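Local structure of sensor protein kinase WalK (Staphylococcus aureus, 4YWZ) at residues Y120-K125 and G132-E137; R116-N121 and S138-V143. The protein is an essential sensor histidine kinase of the WalKR two-component system, whose extracellular Cache-type domain, described here, probably perceives an outside signal. The protein carries 1 engineered substitution. All coordinates share one frame; numbering follows the deposited sequence.

Contact 1: residues Y120-K125 and G132-E137; sequences YNIPVK and GNIYIE
Asn-121 and Asn-133 meet on one face of a beta hairpin and illustrate how a side-chain amide pair can supplement the backbone bonding of antiparallel strands. Asn-133 ND2 donates to Asn-121 OD1 at 2.9 Å, the acceptor lying near the Asn-133 amide plane while the donor sits above the carbonyl plane of Asn-121, 42° out of it. The two side chains cross at roughly a right angle. With Asn-133 CG trans to its own nitrogen (chi1 177°), the amide is carried forward along its own strand, diagonally past its register partner Pro-123 to Asn-121. Asn-121 OD1 also lies at the edge of the Tyr-135 ring, 3.5 Å from Tyr-135 CD2. On the other face Ile-122 and Ile-134 run side by side, Ile-122 CG2 resting 3.7 Å from Ile-134 CB, and Val-124 CG2 closes on Ile-134 CD1 at the same 3.7 Å.

Between the two faces the backbones pair: Tyr-120 with Ile-136 and Ile-122 with Ile-134 form hydrogen-bonded pairs. Ile-134 N to Ile-122 O, 2.8 Å, is nearly straight at 172°. Between these two pairs along the strand, Asn-121 CA makes a CA-H...O contact of 3.2 Å with Ile-134 O.

A second shell fixes the polar groups: Asn-121 ND2 bonds to Asn-102 and Ser-91, and Tyr-120 OH to Ser-101. The hairpin 114-126/129-138 belongs to the antiparallel sheet of the Cache-family extracellular domain, with helices on both faces: helix 90-98 covers the asparagine face through Val-92, Ala-95 and Leu-96, helix 7-37 packs on Tyr-120, Val-124 and Ile-136, and strands 102-109 and 59-66 flank the hairpin.

Contact 2: residues R116-N121 and S138-V143; sequences RVWVYN and SKINDV
Trp-118 and Ser-138 form the last antiparallel pair where strand 129-138 gives way to the C-terminal helix, a case in which backbone pairing, a water and apolar packing together fasten a strand end. Two main-chain hydrogen bonds make the pair: Ser-138 N to Trp-118 O at 2.9 Å, and Trp-118 N to Ser-138 O at 3.1 Å, the latter nearly straight at 167°. Directly afterwards Lys-139 centres an inverse gamma turn, closed by a weak bond from Ile-140 N to Ser-138 O, and the chain leaves strand pairing and enters helix 141-149 while still lying against Arg-116.

The serine hydroxyl adds a polar link. Its chi1 of 70° turns OG over the main chain, flanked by N and C, placing it near the plane of the indole at its edge, 3.5 Å from Trp-118 CE3. A water bridges the two residues, donating to Trp-118 O at 2.8 Å and lying the same 2.8 Å from Ser-138 OG, so the tryptophan carbonyl accepts from both the water and Ser-138 N.

Apolar packing follows the turn. Ile-140 directs its side chain back toward the strand, and Ile-140 CD1 approaches Trp-118 CB at 4.0 Å. One face of the indole receives Tyr-120 CB from two residues along the strand.

Other side-chain carbons make van der Waals contacts with the backbone: Ile-140 CG2 rests over the main chain between Arg-116 and Trp-118, Val-117 CG1 touches Ser-138 O, and Asn-141 CB meets Arg-116 O at 3.4 Å.

Outside the pair, Trp-118 NE1 bonds to Asp-103, and Arg-116 makes a cation-pi contact with Tyr-144 of helix 141-149. Helix 7-37 reaches Trp-118 through Lys-16 and Ser-138 through Phe-15, while strand 102-109 borders Val-117 and Val-119 in the sheet.

After the long N-terminal helix 7-37 and the strands up to 102-109, strand 114-126 enters and serves both contacts: its 116-121 part in contact 2, its 120-125 part in contact 1, with Tyr-120 and Asn-121 common to the two. The chain then turns and returns as strand 129-138. Contact 1 closes this short hairpin; contact 2 closes the wider loop, with 16 residues between its segments, so the two nest rather than cross. They also touch directly, with Tyr-135 CE2 packing on Val-119 CG1 and Glu-137 CB on Val-117 CG1. Together they join two neighbouring strands of the antiparallel sheet along their length and carry that pairing to the start of helix 141-149.

Contact 1: residues Y120-K125 and G132-E137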
loop_
_atom_site.group_PDB
_atom_site.type_symbol
_atom_site.label_atom_id
_atom_site.label_comp_id
_atom_site.label_asym_id
_atom_site.label_seq_id
_atom_site.Cartn_x
_atom_site.Cartn_y
_atom_site.Cartn_z
ATOM N N TYR A 120 -2.063 -11.199 11.117
ATOM C CA TYR A 120 -0.622 -11.619 11.116
ATOM C C TYR A 120 -0.159 -11.555 12.549
ATOM O O TYR A 120 -0.263 -10.561 13.268
ATOM C CB TYR A 120 0.163 -10.698 10.216
ATOM C CG TYR A 120 1.640 -11.025 10.154
ATOM C CD1 TYR A 120 2.023 -12.113 9.446
ATOM C CD2 TYR A 120 2.566 -10.242 10.779
ATOM C CE1 TYR A 120 3.382 -12.474 9.351
ATOM C CE2 TYR A 120 3.913 -10.543 10.713
ATOM C CZ TYR A 120 4.276 -11.674 10.042
ATOM O OH TYR A 120 5.660 -12.032 9.927
ATOM N N ASN A 121 0.492 -12.638 12.980
ATOM C CA ASN A 121 1.159 -12.711 14.217
ATOM C C ASN A 121 2.695 -12.943 14.000
ATOM O O ASN A 121 3.100 -13.789 13.198
ATOM C CB ASN A 121 0.686 -13.942 14.984
ATOM C CG ASN A 121 -0.710 -13.808 15.502
ATOM O OD1 ASN A 121 -0.972 -12.901 16.266
ATOM N ND2 ASN A 121 -1.566 -14.667 15.098
ATOM N N ILE A 122 3.457 -12.127 14.715
ATOM C CA ILE A 122 4.929 -12.311 14.783
ATOM C C ILE A 122 5.369 -12.327 16.224
ATOM O O ILE A 122 5.135 -11.425 17.006
ATOM C CB ILE A 122 5.723 -11.288 13.932
ATOM C CG1 ILE A 122 7.237 -11.604 14.068
ATOM C CG2 ILE A 122 5.382 -9.868 14.249
ATOM C CD1 ILE A 122 8.121 -10.813 13.130
ATOM N N PRO A 123 5.980 -13.460 16.623
ATOM C CA PRO A 123 6.465 -13.500 17.989
ATOM C C PRO A 123 7.691 -12.602 18.172
ATOM O O PRO A 123 8.489 -12.500 17.250
ATOM C CB PRO A 123 6.891 -14.997 18.175
ATOM C CG PRO A 123 7.061 -15.591 16.856
ATOM C CD PRO A 123 6.180 -14.730 15.919
ATOM N N VAL A 124 7.801 -12.033 19.353
ATOM C CA VAL A 124 8.907 -11.172 19.783
ATOM C C VAL A 124 9.884 -12.055 20.557
ATOM O O VAL A 124 9.463 -12.717 21.480
ATOM C CB VAL A 124 8.492 -9.958 20.578
ATOM C CG1 VAL A 124 9.696 -9.104 20.921
ATOM C CG2 VAL A 124 7.426 -9.166 19.808
ATOM N N LYS A 125 11.139 -12.111 20.060
ATOM C CA LYS A 125 12.208 -12.947 20.738
ATOM C C LYS A 125 13.269 -12.045 21.279
ATOM O O LYS A 125 13.678 -11.060 20.618
ATOM C CB LYS A 125 12.814 -13.949 19.802
ATOM C CG LYS A 125 11.826 -14.987 19.302
ATOM C CD LYS A 125 12.468 -15.957 18.408
ATOM C CE LYS A 125 11.501 -17.022 18.018
ATOM N NZ LYS A 125 12.143 -17.955 17.060
ATOM N N GLY A 132 6.672 -12.664 23.903
ATOM C CA GLY A 132 5.308 -12.081 23.577
ATOM C C GLY A 132 5.090 -12.179 22.117
ATOM O O GLY A 132 5.854 -12.843 21.422
ATOM N N ASN A 133 3.963 -11.642 21.657
ATOM C CA ASN A 133 3.549 -11.752 20.310
ATOM C C ASN A 133 2.906 -10.441 19.871
ATOM O O ASN A 133 2.177 -9.821 20.658
ATOM C CB ASN A 133 2.526 -12.889 20.134
ATOM C CG ASN A 133 1.998 -12.997 18.733
ATOM O OD1 ASN A 133 2.677 -13.453 17.837
ATOM N ND2 ASN A 133 0.736 -12.502 18.545
ATOM N N ILE A 134 3.238 -10.068 18.640
ATOM C CA ILE A 134 2.621 -8.893 18.008
ATOM C C ILE A 134 1.491 -9.467 17.141
ATOM O O ILE A 134 1.730 -10.296 16.232
ATOM C CB ILE A 134 3.662 -8.160 17.089
ATOM C CG1 ILE A 134 4.735 -7.499 17.962
ATOM C CG2 ILE A 134 2.933 -7.178 16.136
ATOM C CD1 ILE A 134 5.980 -7.099 17.155
ATOM N N TYR A 135 0.245 -9.061 17.392
ATOM C CA TYR A 135 -0.927 -9.428 16.641
ATOM C C TYR A 135 -1.386 -8.184 15.848
ATOM O O TYR A 135 -1.523 -7.126 16.427
ATOM C CB TYR A 135 -2.021 -9.773 17.662
ATOM C CG TYR A 135 -3.449 -9.888 17.136
ATOM C CD1 TYR A 135 -4.258 -8.795 17.165
ATOM C CD2 TYR A 135 -3.974 -11.098 16.712
ATOM C CE1 TYR A 135 -5.592 -8.874 16.745
ATOM C CE2 TYR A 135 -5.290 -11.214 16.345
ATOM C CZ TYR A 135 -6.085 -10.050 16.318
ATOM O OH TYR A 135 -7.410 -10.077 15.878
ATOM N N ILE A 136 -1.574 -8.352 14.572
ATOM C CA ILE A 136 -1.929 -7.257 13.669
ATOM C C ILE A 136 -3.177 -7.653 12.905
ATOM O O ILE A 136 -3.270 -8.715 12.323
ATOM C CB ILE A 136 -0.819 -6.941 12.710
ATOM C CG1 ILE A 136 0.409 -6.499 13.450
ATOM C CG2 ILE A 136 -1.257 -5.877 11.699
ATOM C CD1 ILE A 136 1.600 -6.308 12.559
ATOM N N GLU A 137 -4.181 -6.739 12.926
ATOM C CA GLU A 137 -5.357 -6.772 11.974
ATOM C C GLU A 137 -5.061 -5.713 10.909
ATOM O O GLU A 137 -4.812 -4.524 11.230
ATOM C CB GLU A 137 -6.693 -6.455 12.650
ATOM C CG GLU A 137 -7.118 -7.514 13.613
ATOM C CD GLU A 137 -8.494 -7.233 14.315
ATOM O OE1 GLU A 137 -9.142 -6.207 13.952
ATOM O OE2 GLU A 137 -8.748 -7.982 15.287
#

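Contact 2: residues R116-N121 and S138-V143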
loop_
_atom_site.group_PDB
_atom_site.type_symbol
_atom_site.label_atom_id
_atom_site.label_comp_id
_atom_site.label_asym_id
_atom_site.label_seq_id
_atom_site.Cartn_x
_atom_site.Cartn_y
_atom_site.Cartn_z
ATOM N N ARG A 116 -13.483 -8.538 5.149
ATOM C CA ARG A 116 -12.226 -9.388 5.122
ATOM C C ARG A 116 -11.032 -8.673 5.733
ATOM O O ARG A 116 -10.716 -7.565 5.385
ATOM C CB ARG A 116 -11.847 -9.830 3.748
ATOM C CG ARG A 116 -12.524 -11.154 3.425
ATOM C CD ARG A 116 -12.213 -11.673 2.047
ATOM N NE ARG A 116 -12.907 -10.822 1.146
ATOM C CZ ARG A 116 -13.260 -11.132 -0.089
ATOM N NH1 ARG A 116 -12.983 -12.317 -0.602
ATOM N NH2 ARG A 116 -13.861 -10.181 -0.809
ATOM N N VAL A 117 -10.365 -9.329 6.719
ATOM C CA VAL A 117 -9.249 -8.755 7.456
ATOM C C VAL A 117 -8.132 -9.783 7.534
ATOM O O VAL A 117 -8.385 -10.941 7.679
ATOM C CB VAL A 117 -9.680 -8.386 8.883
ATOM C CG1 VAL A 117 -8.471 -8.013 9.739
ATOM C CG2 VAL A 117 -10.641 -7.178 8.812
ATOM N N TRP A 118 -6.912 -9.380 7.355
ATOM C CA TRP A 118 -5.814 -10.288 7.363
ATOM C C TRP A 118 -5.167 -10.146 8.720
ATOM O O TRP A 118 -4.697 -9.068 9.135
ATOM C CB TRP A 118 -4.790 -9.994 6.252
ATOM C CG TRP A 118 -3.732 -11.010 6.086
ATOM C CD1 TRP A 118 -3.919 -12.318 5.862
ATOM C CD2 TRP A 118 -2.294 -10.817 6.133
ATOM N NE1 TRP A 118 -2.681 -12.991 5.754
ATOM C CE2 TRP A 118 -1.684 -12.093 5.936
ATOM C CE3 TRP A 118 -1.478 -9.724 6.377
ATOM C CZ2 TRP A 118 -0.297 -12.262 5.904
ATOM C CZ3 TRP A 118 -0.098 -9.907 6.406
ATOM C CH2 TRP A 118 0.460 -11.172 6.183
ATOM N N VAL A 119 -5.021 -11.282 9.425
ATOM C CA VAL A 119 -4.455 -11.312 10.764
ATOM C C VAL A 119 -3.062 -11.952 10.635
ATOM O O VAL A 119 -2.866 -13.008 10.000
ATOM C CB VAL A 119 -5.245 -12.222 11.743
ATOM C CG1 VAL A 119 -4.476 -12.512 13.056
ATOM C CG2 VAL A 119 -6.642 -11.645 11.952
ATOM N N TYR A 120 -2.063 -11.199 11.117
ATOM C CA TYR A 120 -0.622 -11.619 11.116
ATOM C C TYR A 120 -0.159 -11.555 12.549
ATOM O O TYR A 120 -0.263 -10.561 13.268
ATOM C CB TYR A 120 0.163 -10.698 10.216
ATOM C CG TYR A 120 1.640 -11.025 10.154
ATOM C CD1 TYR A 120 2.023 -12.113 9.446
ATOM C CD2 TYR A 120 2.566 -10.242 10.779
ATOM C CE1 TYR A 120 3.382 -12.474 9.351
ATOM C CE2 TYR A 120 3.913 -10.543 10.713
ATOM C CZ TYR A 120 4.276 -11.674 10.042
ATOM O OH TYR A 120 5.660 -12.032 9.927
ATOM N N ASN A 121 0.492 -12.638 12.980
ATOM C CA ASN A 121 1.159 -12.711 14.217
ATOM C C ASN A 121 2.695 -12.943 14.000
ATOM O O ASN A 121 3.100 -13.789 13.198
ATOM C CB ASN A 121 0.686 -13.942 14.984
ATOM C CG ASN A 121 -0.710 -13.808 15.502
ATOM O OD1 ASN A 121 -0.972 -12.901 16.266
ATOM N ND2 ASN A 121 -1.566 -14.667 15.098
ATOM N N SER A 138 -4.981 -6.184 9.666
ATOM C CA SER A 138 -4.643 -5.322 8.527
ATOM C C SER A 138 -5.785 -5.304 7.552
ATOM O O SER A 138 -6.518 -6.286 7.334
ATOM C CB SER A 138 -3.293 -5.746 7.972
ATOM O OG SER A 138 -3.368 -6.961 7.347
ATOM N N LYS A 139 -5.906 -4.137 6.899
ATOM C CA LYS A 139 -7.079 -3.828 6.053
ATOM C C LYS A 139 -6.939 -4.344 4.642
ATOM O O LYS A 139 -7.019 -3.602 3.611
ATOM C CB LYS A 139 -7.272 -2.331 6.079
ATOM C CG LYS A 139 -7.576 -1.707 7.418
ATOM C CD LYS A 139 -7.694 -0.221 7.332
ATOM C CE LYS A 139 -7.935 0.334 8.707
ATOM N NZ LYS A 139 -8.144 1.822 8.795
ATOM N N ILE A 140 -6.812 -5.649 4.494
ATOM C CA ILE A 140 -6.666 -6.279 3.192
ATOM C C ILE A 140 -7.916 -6.076 2.265
ATOM O O ILE A 140 -7.770 -6.253 1.046
ATOM C CB ILE A 140 -6.304 -7.767 3.306
ATOM C CG1 ILE A 140 -5.575 -8.260 2.091
ATOM C CG2 ILE A 140 -7.502 -8.623 3.676
ATOM C CD1 ILE A 140 -4.811 -9.517 2.326
ATOM N N ASN A 141 -9.054 -5.725 2.884
ATOM C CA ASN A 141 -10.277 -5.516 2.094
ATOM C C ASN A 141 -10.077 -4.342 1.206
ATOM O O ASN A 141 -10.740 -4.285 0.144
ATOM C CB ASN A 141 -11.519 -5.308 2.910
ATOM C CG ASN A 141 -12.709 -5.856 2.193
ATOM O OD1 ASN A 141 -12.582 -6.837 1.497
ATOM N ND2 ASN A 141 -13.781 -5.097 2.209
ATOM N N ASP A 142 -9.116 -3.445 1.484
ATOM C CA ASP A 142 -8.872 -2.388 0.546
ATOM C C ASP A 142 -8.374 -2.908 -0.804
ATOM O O ASP A 142 -8.706 -2.274 -1.832
ATOM C CB ASP A 142 -7.898 -1.343 1.134
ATOM C CG ASP A 142 -8.500 -0.410 2.281
ATOM O OD1 ASP A 142 -9.746 -0.166 2.375
ATOM O OD2 ASP A 142 -7.602 0.189 2.948
ATOM N N VAL A 143 -7.595 -4.031 -0.863
ATOM C CA VAL A 143 -7.152 -4.711 -2.075
ATOM C C VAL A 143 -8.370 -5.291 -2.823
ATOM O O VAL A 143 -8.590 -5.015 -3.984
ATOM C CB VAL A 143 -6.100 -5.793 -1.821
ATOM C CG1 VAL A 143 -5.732 -6.361 -3.135
ATOM C CG2 VAL A 143 -4.905 -5.130 -1.030
HETATM O O HOH W 1 -2.097 -8.238 9.507
#